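Local structure of lipase (2ORY) at residues Thr151-Leu156 and Val193-Asn198; Pro239-Trp242 and Ser246-Lys249; Gly315-Met320 and Ile326-Ile331. The protein probably hydrolyses triacylglycerols as a cold-adapted class 3 lipase of the alpha/beta hydrolase superfamily. All blocks are in the same frame, centred on the assembly; numbering follows the deposited sequence.

Contact 1: Thr151-Leu156 and Val193-Asn198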
loop_
_atom_site.group_PDB
_atom_site.type_symbol
_atom_site.label_atom_id
_atom_site.label_comp_id
_atom_site.label_asym_id
_atom_site.label_seq_id
_atom_site.Cartn_x
_atom_site.Cartn_y
_atom_site.Cartn_z
ATOM N N THR A 151 6.736 -10.490 -16.256
ATOM C CA THR A 151 5.869 -10.315 -15.094
ATOM C C THR A 151 6.829 -10.205 -13.916
ATOM O O THR A 151 8.018 -10.484 -14.063
ATOM C CB THR A 151 4.961 -11.536 -14.846
ATOM O OG1 THR A 151 5.776 -12.704 -14.671
ATOM C CG2 THR A 151 3.978 -11.727 -16.021
ATOM N N ILE A 152 6.329 -9.800 -12.757
ATOM C CA ILE A 152 7.192 -9.668 -11.596
ATOM C C ILE A 152 7.795 -11.039 -11.254
ATOM O O ILE A 152 8.982 -11.142 -10.944
ATOM C CB ILE A 152 6.412 -9.100 -10.374
ATOM C CG1 ILE A 152 7.362 -8.883 -9.189
ATOM C CG2 ILE A 152 5.292 -10.041 -9.966
ATOM C CD1 ILE A 152 8.337 -7.780 -9.388
ATOM N N LEU A 153 6.988 -12.093 -11.329
ATOM C CA LEU A 153 7.491 -13.422 -11.001
ATOM C C LEU A 153 8.587 -13.870 -11.974
ATOM O O LEU A 153 9.632 -14.385 -11.554
ATOM C CB LEU A 153 6.341 -14.435 -10.969
ATOM C CG LEU A 153 6.703 -15.868 -10.570
ATOM C CD1 LEU A 153 7.474 -15.852 -9.271
ATOM C CD2 LEU A 153 5.442 -16.708 -10.447
ATOM N N GLN A 154 8.358 -13.684 -13.270
ATOM C CA GLN A 154 9.362 -14.049 -14.255
ATOM C C GLN A 154 10.644 -13.243 -14.022
ATOM O O GLN A 154 11.751 -13.793 -14.084
ATOM C CB GLN A 154 8.831 -13.798 -15.667
ATOM C CG GLN A 154 7.621 -14.668 -16.025
ATOM C CD GLN A 154 6.942 -14.229 -17.307
ATOM O OE1 GLN A 154 7.078 -13.081 -17.729
ATOM N NE2 GLN A 154 6.186 -15.133 -17.922
ATOM N N PHE A 155 10.509 -11.946 -13.748
ATOM C CA PHE A 155 11.687 -11.104 -13.511
ATOM C C PHE A 155 12.525 -11.569 -12.310
ATOM O O PHE A 155 13.753 -11.643 -12.390
ATOM C CB PHE A 155 11.279 -9.639 -13.281
ATOM C CG PHE A 155 12.429 -8.747 -12.892
ATOM C CD1 PHE A 155 13.358 -8.338 -13.837
ATOM C CD2 PHE A 155 12.607 -8.357 -11.568
ATOM C CE1 PHE A 155 14.443 -7.557 -13.470
ATOM C CE2 PHE A 155 13.690 -7.577 -11.196
ATOM C CZ PHE A 155 14.611 -7.176 -12.148
ATOM N N LEU A 156 11.860 -11.857 -11.195
ATOM C CA LEU A 156 12.561 -12.298 -9.997
ATOM C C LEU A 156 13.273 -13.629 -10.251
ATOM O O LEU A 156 14.441 -13.786 -9.908
ATOM C CB LEU A 156 11.582 -12.448 -8.824
ATOM C CG LEU A 156 10.848 -11.197 -8.306
ATOM C CD1 LEU A 156 9.811 -11.616 -7.259
ATOM C CD2 LEU A 156 11.849 -10.202 -7.712
ATOM N N VAL A 193 8.615 -23.628 -4.947
ATOM C CA VAL A 193 7.857 -24.164 -6.059
ATOM C C VAL A 193 8.074 -23.323 -7.291
ATOM O O VAL A 193 8.488 -23.827 -8.325
ATOM C CB VAL A 193 6.354 -24.171 -5.777
ATOM C CG1 VAL A 193 5.601 -24.756 -6.979
ATOM C CG2 VAL A 193 6.074 -24.962 -4.515
ATOM N N LYS A 194 7.798 -22.031 -7.175
ATOM C CA LYS A 194 7.939 -21.146 -8.312
ATOM C C LYS A 194 8.844 -19.975 -7.992
ATOM O O LYS A 194 9.013 -19.072 -8.807
ATOM C CB LYS A 194 6.564 -20.633 -8.730
ATOM C CG LYS A 194 5.554 -21.718 -9.027
ATOM C CD LYS A 194 4.263 -21.093 -9.499
ATOM C CE LYS A 194 3.221 -22.137 -9.874
ATOM N NZ LYS A 194 1.959 -21.478 -10.346
ATOM N N LEU A 195 9.420 -19.991 -6.796
ATOM C CA LEU A 195 10.314 -18.918 -6.369
ATOM C C LEU A 195 11.392 -19.526 -5.481
ATOM O O LEU A 195 11.112 -20.437 -4.707
ATOM C CB LEU A 195 9.540 -17.860 -5.558
ATOM C CG LEU A 195 9.696 -16.355 -5.858
ATOM C CD1 LEU A 195 9.432 -15.544 -4.574
ATOM C CD2 LEU A 195 11.074 -16.041 -6.414
ATOM N N SER A 196 12.618 -19.016 -5.576
ATOM C CA SER A 196 13.698 -19.531 -4.735
ATOM C C SER A 196 13.309 -19.486 -3.270
ATOM O O SER A 196 12.739 -18.501 -2.791
ATOM C CB SER A 196 14.986 -18.725 -4.917
ATOM O OG SER A 196 15.982 -19.135 -3.980
ATOM N N GLN A 197 13.634 -20.556 -2.557
ATOM C CA GLN A 197 13.327 -20.645 -1.134
ATOM C C GLN A 197 14.384 -19.869 -0.352
ATOM O O GLN A 197 14.219 -19.587 0.833
ATOM C CB GLN A 197 13.320 -22.119 -0.697
ATOM C CG GLN A 197 12.845 -22.379 0.746
ATOM C CD GLN A 197 11.328 -22.257 0.941
ATOM O OE1 GLN A 197 10.557 -23.100 0.472
ATOM N NE2 GLN A 197 10.902 -21.206 1.642
ATOM N N ASN A 198 15.471 -19.514 -1.031
ATOM C CA ASN A 198 16.554 -18.795 -0.381
ATOM C C ASN A 198 16.415 -17.284 -0.358
ATOM O O ASN A 198 17.393 -16.560 -0.180
ATOM C CB ASN A 198 17.880 -19.196 -1.016
ATOM C CG ASN A 198 18.163 -20.669 -0.825
ATOM O OD1 ASN A 198 18.091 -21.176 0.297
ATOM N ND2 ASN A 198 18.471 -21.372 -1.915
#
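Leu153 reaches from the first turn of helix 152-160 to the loop that carries Lys194 and Leu195, and its CD1 branch makes the nearest approach. Leu153 CD1 lies 4.1 Å from Leu195 CG and 3.6 Å from Lys194 O, so it meets both the apolar branch point and the backbone of the loop. Leu153 CG stands trans to the backbone nitrogen (chi1 -177°), which carries CD1 out to the loop. Leu153 CD2 lies 4.4 Å from Lys194 CB, beyond which the extended lysine chain runs away from the helix. Leu195 has a chi1 of -132°, well off a staggered position, and sends CD2 to within 4.4 Å of Leu156 CB one helical turn on. Leu195 therefore bridges Leu153 and Leu156, its side chain running obliquely to that of Leu153. The only direct contacts between the two segments are van der Waals, but Asn157 ND2 donates to Lys194 O and ties the helix to the loop beside them.

Each segment is also braced internally. A capping box starts the helix: Gln154 N donates to Thr151 OG1 at 3.1 Å, and Thr151 N returns a bond to Gln154 OE1 at 3.0 Å, approaching 37° out of the amide carbonyl plane. In the loop, Asn198 N donates to Ser196 OG, closing an ST turn, and the same hydroxyl is bonded to Gly164 O. Trp186, Leu187 and Ile190, on or just after helix 175-189, pack against these leucines. This is helix-to-loop packing at the periphery of an alpha/beta hydrolase fold, where helix 152-160 meets the connection from helix 175-189 to edge strand 199-206.

Contact 2: Pro239-Trp242 and Ser246-Lys249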
loop_
_atom_site.group_PDB
_atom_site.type_symbol
_atom_site.label_atom_id
_atom_site.label_comp_id
_atom_site.label_asym_id
_atom_site.label_seq_id
_atom_site.Cartn_x
_atom_site.Cartn_y
_atom_site.Cartn_z
ATOM N N PRO A 239 -7.212 2.518 7.411
ATOM C CA PRO A 239 -6.985 1.224 8.053
ATOM C C PRO A 239 -8.205 0.755 8.829
ATOM O O PRO A 239 -8.251 -0.399 9.244
ATOM C CB PRO A 239 -5.819 1.505 8.994
ATOM C CG PRO A 239 -5.064 2.527 8.273
ATOM C CD PRO A 239 -6.150 3.460 7.793
ATOM N N TYR A 240 -9.176 1.645 9.050
ATOM C CA TYR A 240 -10.380 1.272 9.810
ATOM C C TYR A 240 -11.416 0.452 9.049
ATOM O O TYR A 240 -12.454 0.092 9.606
ATOM C CB TYR A 240 -11.082 2.510 10.389
ATOM C CG TYR A 240 -10.414 3.113 11.612
ATOM C CD1 TYR A 240 -9.226 3.838 11.494
ATOM C CD2 TYR A 240 -10.988 2.988 12.881
ATOM C CE1 TYR A 240 -8.626 4.427 12.597
ATOM C CE2 TYR A 240 -10.387 3.582 14.012
ATOM C CZ TYR A 240 -9.207 4.299 13.854
ATOM O OH TYR A 240 -8.594 4.897 14.936
ATOM N N ALA A 241 -11.155 0.189 7.773
ATOM C CA ALA A 241 -12.047 -0.621 6.946
ATOM C C ALA A 241 -11.296 -1.926 6.689
ATOM O O ALA A 241 -10.066 -1.906 6.529
ATOM C CB ALA A 241 -12.324 0.084 5.629
ATOM N N TRP A 242 -11.994 -3.056 6.629
ATOM C CA TRP A 242 -13.434 -3.145 6.779
ATOM C C TRP A 242 -13.860 -3.966 8.006
ATOM O O TRP A 242 -14.938 -4.550 8.021
ATOM C CB TRP A 242 -14.034 -3.781 5.519
ATOM C CG TRP A 242 -14.165 -2.848 4.357
ATOM C CD1 TRP A 242 -15.273 -2.124 4.004
ATOM C CD2 TRP A 242 -13.165 -2.554 3.378
ATOM N NE1 TRP A 242 -15.025 -1.405 2.865
ATOM C CE2 TRP A 242 -13.737 -1.647 2.457
ATOM C CE3 TRP A 242 -11.844 -2.970 3.186
ATOM C CZ2 TRP A 242 -13.030 -1.149 1.359
ATOM C CZ3 TRP A 242 -11.136 -2.476 2.087
ATOM C CH2 TRP A 242 -11.731 -1.576 1.190
ATOM N N SER A 246 -14.130 -1.660 13.790
ATOM C CA SER A 246 -13.363 -0.508 13.343
ATOM C C SER A 246 -14.229 0.473 12.563
ATOM O O SER A 246 -14.126 1.685 12.738
ATOM C CB SER A 246 -12.214 -0.964 12.447
ATOM O OG SER A 246 -11.165 -1.510 13.216
ATOM N N LEU A 247 -15.078 -0.050 11.689
ATOM C CA LEU A 247 -15.924 0.815 10.883
ATOM C C LEU A 247 -16.813 1.696 11.763
ATOM O O LEU A 247 -17.029 2.878 11.473
ATOM C CB LEU A 247 -16.758 -0.037 9.916
ATOM C CG LEU A 247 -16.032 -0.641 8.694
ATOM C CD1 LEU A 247 -16.974 -1.597 7.963
ATOM C CD2 LEU A 247 -15.573 0.466 7.741
ATOM N N LYS A 248 -17.303 1.125 12.857
ATOM C CA LYS A 248 -18.170 1.866 13.770
ATOM C C LYS A 248 -17.472 2.981 14.549
ATOM O O LYS A 248 -18.086 3.640 15.383
ATOM C CB LYS A 248 -18.855 0.891 14.723
ATOM C CG LYS A 248 -19.925 0.054 14.029
ATOM C CD LYS A 248 -20.439 -1.079 14.899
ATOM C CE LYS A 248 -21.417 -1.955 14.125
ATOM N NZ LYS A 248 -21.752 -3.195 14.875
ATOM N N LYS A 249 -16.194 3.202 14.259
ATOM C CA LYS A 249 -15.430 4.252 14.927
ATOM C C LYS A 249 -15.177 5.426 13.998
ATOM O O LYS A 249 -14.654 6.455 14.430
ATOM C CB LYS A 249 -14.077 3.723 15.402
ATOM C CG LYS A 249 -14.145 2.734 16.538
ATOM C CD LYS A 249 -12.747 2.292 16.941
ATOM C CE LYS A 249 -12.802 1.163 17.961
ATOM N NZ LYS A 249 -11.459 0.537 18.157
#
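Tyr240 and Leu247 both hold CG trans to the carbonyl carbon (chi1 -76° and -75°), which sets the tyrosine ring beside Ser246 and Lys249 and turns the leucine methyls toward the chain at Ala241 and Trp242. Ser246 O lies at the edge of the phenol ring, in its plane, 3.4 Å from Tyr240 CD2. The Lys249 side chain crosses that of Tyr240 at about a right angle. Lys249 CB lies 3.9 Å from Tyr240 CE2, and Lys249 CD lies at the ring edge, in its plane. The hydroxyl of Tyr240 is hydrogen-bonded to Ser234 O. The segment follows closely on Asp236, probably the acid of a Ser-His-Asp triad as in other alpha/beta hydrolases, and Tyr240 lies near that triad without touching it. The Ala241-Trp242 peptide is cis. Ala241 CB sits over one face of the indole, offset toward its rim. Leu247 spans this cis peptide with its two methyls: CD2 meets Ala241 CB at 3.9 Å, while CD1 comes within 3.6 Å of Trp242 O and 4.3 Å of Trp242 CD1. Tyr240 O comes closest to Ser246 CB, at 3.0 Å; it is 3.4 Å from Leu247 N, at too poor an angle for a hydrogen bond. From helix 265-278, Met274, Ile275 and Thr278 pack on Leu247.

Contact 3: Gly315-Met320 and Ile326-Ile331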
loop_
_atom_site.group_PDB
_atom_site.type_symbol
_atom_site.label_atom_id
_atom_site.label_comp_id
_atom_site.label_asym_id
_atom_site.label_seq_id
_atom_site.Cartn_x
_atom_site.Cartn_y
_atom_site.Cartn_z
ATOM N N GLY A 315 -0.083 12.718 7.161
ATOM C CA GLY A 315 0.150 12.113 8.459
ATOM C C GLY A 315 1.399 11.275 8.646
ATOM O O GLY A 315 2.164 11.484 9.600
ATOM N N TYR A 316 1.615 10.326 7.743
ATOM C CA TYR A 316 2.763 9.440 7.849
ATOM C C TYR A 316 4.124 10.125 7.826
ATOM O O TYR A 316 4.915 9.947 8.754
ATOM C CB TYR A 316 2.658 8.328 6.790
ATOM C CG TYR A 316 1.434 7.461 7.048
ATOM C CD1 TYR A 316 0.157 7.901 6.700
ATOM C CD2 TYR A 316 1.534 6.281 7.781
ATOM C CE1 TYR A 316 -1.002 7.190 7.089
ATOM C CE2 TYR A 316 0.385 5.562 8.177
ATOM C CZ TYR A 316 -0.879 6.026 7.830
ATOM O OH TYR A 316 -2.005 5.341 8.241
ATOM N N PRO A 317 4.427 10.914 6.782
ATOM C CA PRO A 317 5.737 11.577 6.769
ATOM C C PRO A 317 5.885 12.545 7.936
ATOM O O PRO A 317 6.994 12.840 8.380
ATOM C CB PRO A 317 5.760 12.290 5.420
ATOM C CG PRO A 317 4.313 12.495 5.103
ATOM C CD PRO A 317 3.662 11.223 5.565
ATOM N N GLU A 318 4.762 13.025 8.453
ATOM C CA GLU A 318 4.808 13.959 9.564
ATOM C C GLU A 318 5.093 13.272 10.894
ATOM O O GLU A 318 5.977 13.689 11.640
ATOM C CB GLU A 318 3.501 14.744 9.632
ATOM C CG GLU A 318 3.377 15.624 10.847
ATOM C CD GLU A 318 2.471 16.816 10.611
ATOM O OE1 GLU A 318 2.977 17.845 10.111
ATOM O OE2 GLU A 318 1.258 16.723 10.911
ATOM N N LEU A 319 4.358 12.210 11.185
ATOM C CA LEU A 319 4.538 11.479 12.432
ATOM C C LEU A 319 5.837 10.667 12.463
ATOM O O LEU A 319 6.238 10.149 13.505
ATOM C CB LEU A 319 3.345 10.540 12.651
ATOM C CG LEU A 319 1.966 11.207 12.787
ATOM C CD1 LEU A 319 0.892 10.138 12.848
ATOM C CD2 LEU A 319 1.929 12.084 14.051
ATOM N N MET A 320 6.491 10.558 11.315
ATOM C CA MET A 320 7.717 9.781 11.216
ATOM C C MET A 320 8.931 10.658 10.955
ATOM O O MET A 320 9.976 10.169 10.521
ATOM C CB MET A 320 7.582 8.721 10.109
ATOM C CG MET A 320 6.688 7.530 10.469
ATOM S SD MET A 320 6.602 6.204 9.198
ATOM C CE MET A 320 4.975 6.478 8.621
ATOM N N ILE A 326 10.527 14.028 2.405
ATOM C CA ILE A 326 9.636 13.611 1.318
ATOM C C ILE A 326 8.863 14.810 0.748
ATOM O O ILE A 326 7.955 15.338 1.389
ATOM C CB ILE A 326 8.661 12.552 1.837
ATOM C CG1 ILE A 326 9.465 11.318 2.261
ATOM C CG2 ILE A 326 7.599 12.239 0.788
ATOM C CD1 ILE A 326 8.631 10.176 2.834
ATOM N N PRO A 327 9.208 15.232 -0.479
ATOM C CA PRO A 327 8.623 16.364 -1.216
ATOM C C PRO A 327 7.190 16.174 -1.656
ATOM O O PRO A 327 6.913 15.961 -2.835
ATOM C CB PRO A 327 9.567 16.517 -2.402
ATOM C CG PRO A 327 9.918 15.103 -2.705
ATOM C CD PRO A 327 10.157 14.496 -1.334
ATOM N N LEU A 328 6.284 16.277 -0.701
ATOM C CA LEU A 328 4.867 16.077 -0.959
ATOM C C LEU A 328 4.315 16.910 -2.106
ATOM O O LEU A 328 3.736 16.368 -3.045
ATOM C CB LEU A 328 4.077 16.354 0.318
ATOM C CG LEU A 328 4.352 15.384 1.470
ATOM C CD1 LEU A 328 3.638 15.886 2.709
ATOM C CD2 LEU A 328 3.891 13.960 1.108
ATOM N N THR A 329 4.503 18.222 -2.032
ATOM C CA THR A 329 4.005 19.125 -3.063
ATOM C C THR A 329 4.541 18.758 -4.444
ATOM O O THR A 329 3.857 18.922 -5.455
ATOM C CB THR A 329 4.371 20.586 -2.723
ATOM O OG1 THR A 329 5.782 20.679 -2.485
ATOM C CG2 THR A 329 3.642 21.042 -1.469
ATOM N N ASP A 330 5.760 18.243 -4.498
ATOM C CA ASP A 330 6.323 17.864 -5.780
ATOM C C ASP A 330 5.714 16.566 -6.286
ATOM O O ASP A 330 5.595 16.349 -7.492
ATOM C CB ASP A 330 7.828 17.696 -5.664
ATOM C CG ASP A 330 8.467 17.378 -6.988
ATOM O OD1 ASP A 330 8.312 18.187 -7.926
ATOM O OD2 ASP A 330 9.121 16.321 -7.100
ATOM N N ILE A 331 5.331 15.692 -5.365
ATOM C CA ILE A 331 4.742 14.421 -5.761
ATOM C C ILE A 331 3.255 14.537 -6.086
ATOM O O ILE A 331 2.804 14.076 -7.128
ATOM C CB ILE A 331 4.899 13.374 -4.652
ATOM C CG1 ILE A 331 6.369 13.231 -4.269
ATOM C CG2 ILE A 331 4.356 12.033 -5.128
ATOM C CD1 ILE A 331 6.585 12.377 -3.028
#
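A proline set within a helix carries one whole side of this contact: Pro317, close to the end of helix 304-319, touches both Ile326 and Leu328. Lacking an N-H, it cannot bond to the preceding turn, and the helix is kinked where the nitrogens of Tyr316 and Pro317 both go without that bond. The ring meets the later segment through two of its carbons. Pro317 CB lies 4.4 Å from Ile326 CD1, and Pro317 CG lies 4.2 Å from Leu328 CD1. Both partners offer the end of a branch, and all three residues are buried, so the meeting is a small apolar one made by ring carbons against methyls. Ile326 reaches the ring with CD1 trans to its CA (chi2 179°), the side chain stretched to full length.

A second proline shapes the other segment. Pro327 is the centre of an inverse gamma turn closed by a weak 2.8 Å bond from Leu328 N to Ile326 O, and it occupies the N-cap position of helix 328-332. The turn lets Ile326 and Leu328, two residues apart, both point at Pro317. Ile331 N then donates to Pro327 O at 3.0 Å as the helix begins.

Next to the kink, Tyr316 hydrogen-bonds through OH to Asp236 OD2 and Asn233 N, while Met320 CE sits in plane at the edge of its ring. Helix 5-15 packs on both segments, with Tyr14 touching Pro317 and Leu328 and Leu10 touching Ile326. Phe206, at the end of strand 199-206, packs on Tyr316 and Met320, so the last turn of helix 304-319 lies between the central sheet's edge strand and the C-terminal helix 328-332.

Overall arrangement
The three contacts follow one another along the chain. Contact 1 lies apart, on the opposite side of the chain's centre from the other two: its centre is about 35 Å from that of contact 2 and about 33 Å from that of contact 3. Contacts 2 and 3 have centres about 24 Å apart yet touch, Pro239 CG packing 4.2 Å from Tyr316 OH. That junction adjoins the probable catalytic triad of Ser174, His312 and Asp236, since the same tyrosine hydroxyl bonds Asp236 and His312 lies on helix 304-319. Contact 1 relates to the site more remotely, through helix 175-189, which begins just after Ser174 and whose far end packs against the leucines of contact 1.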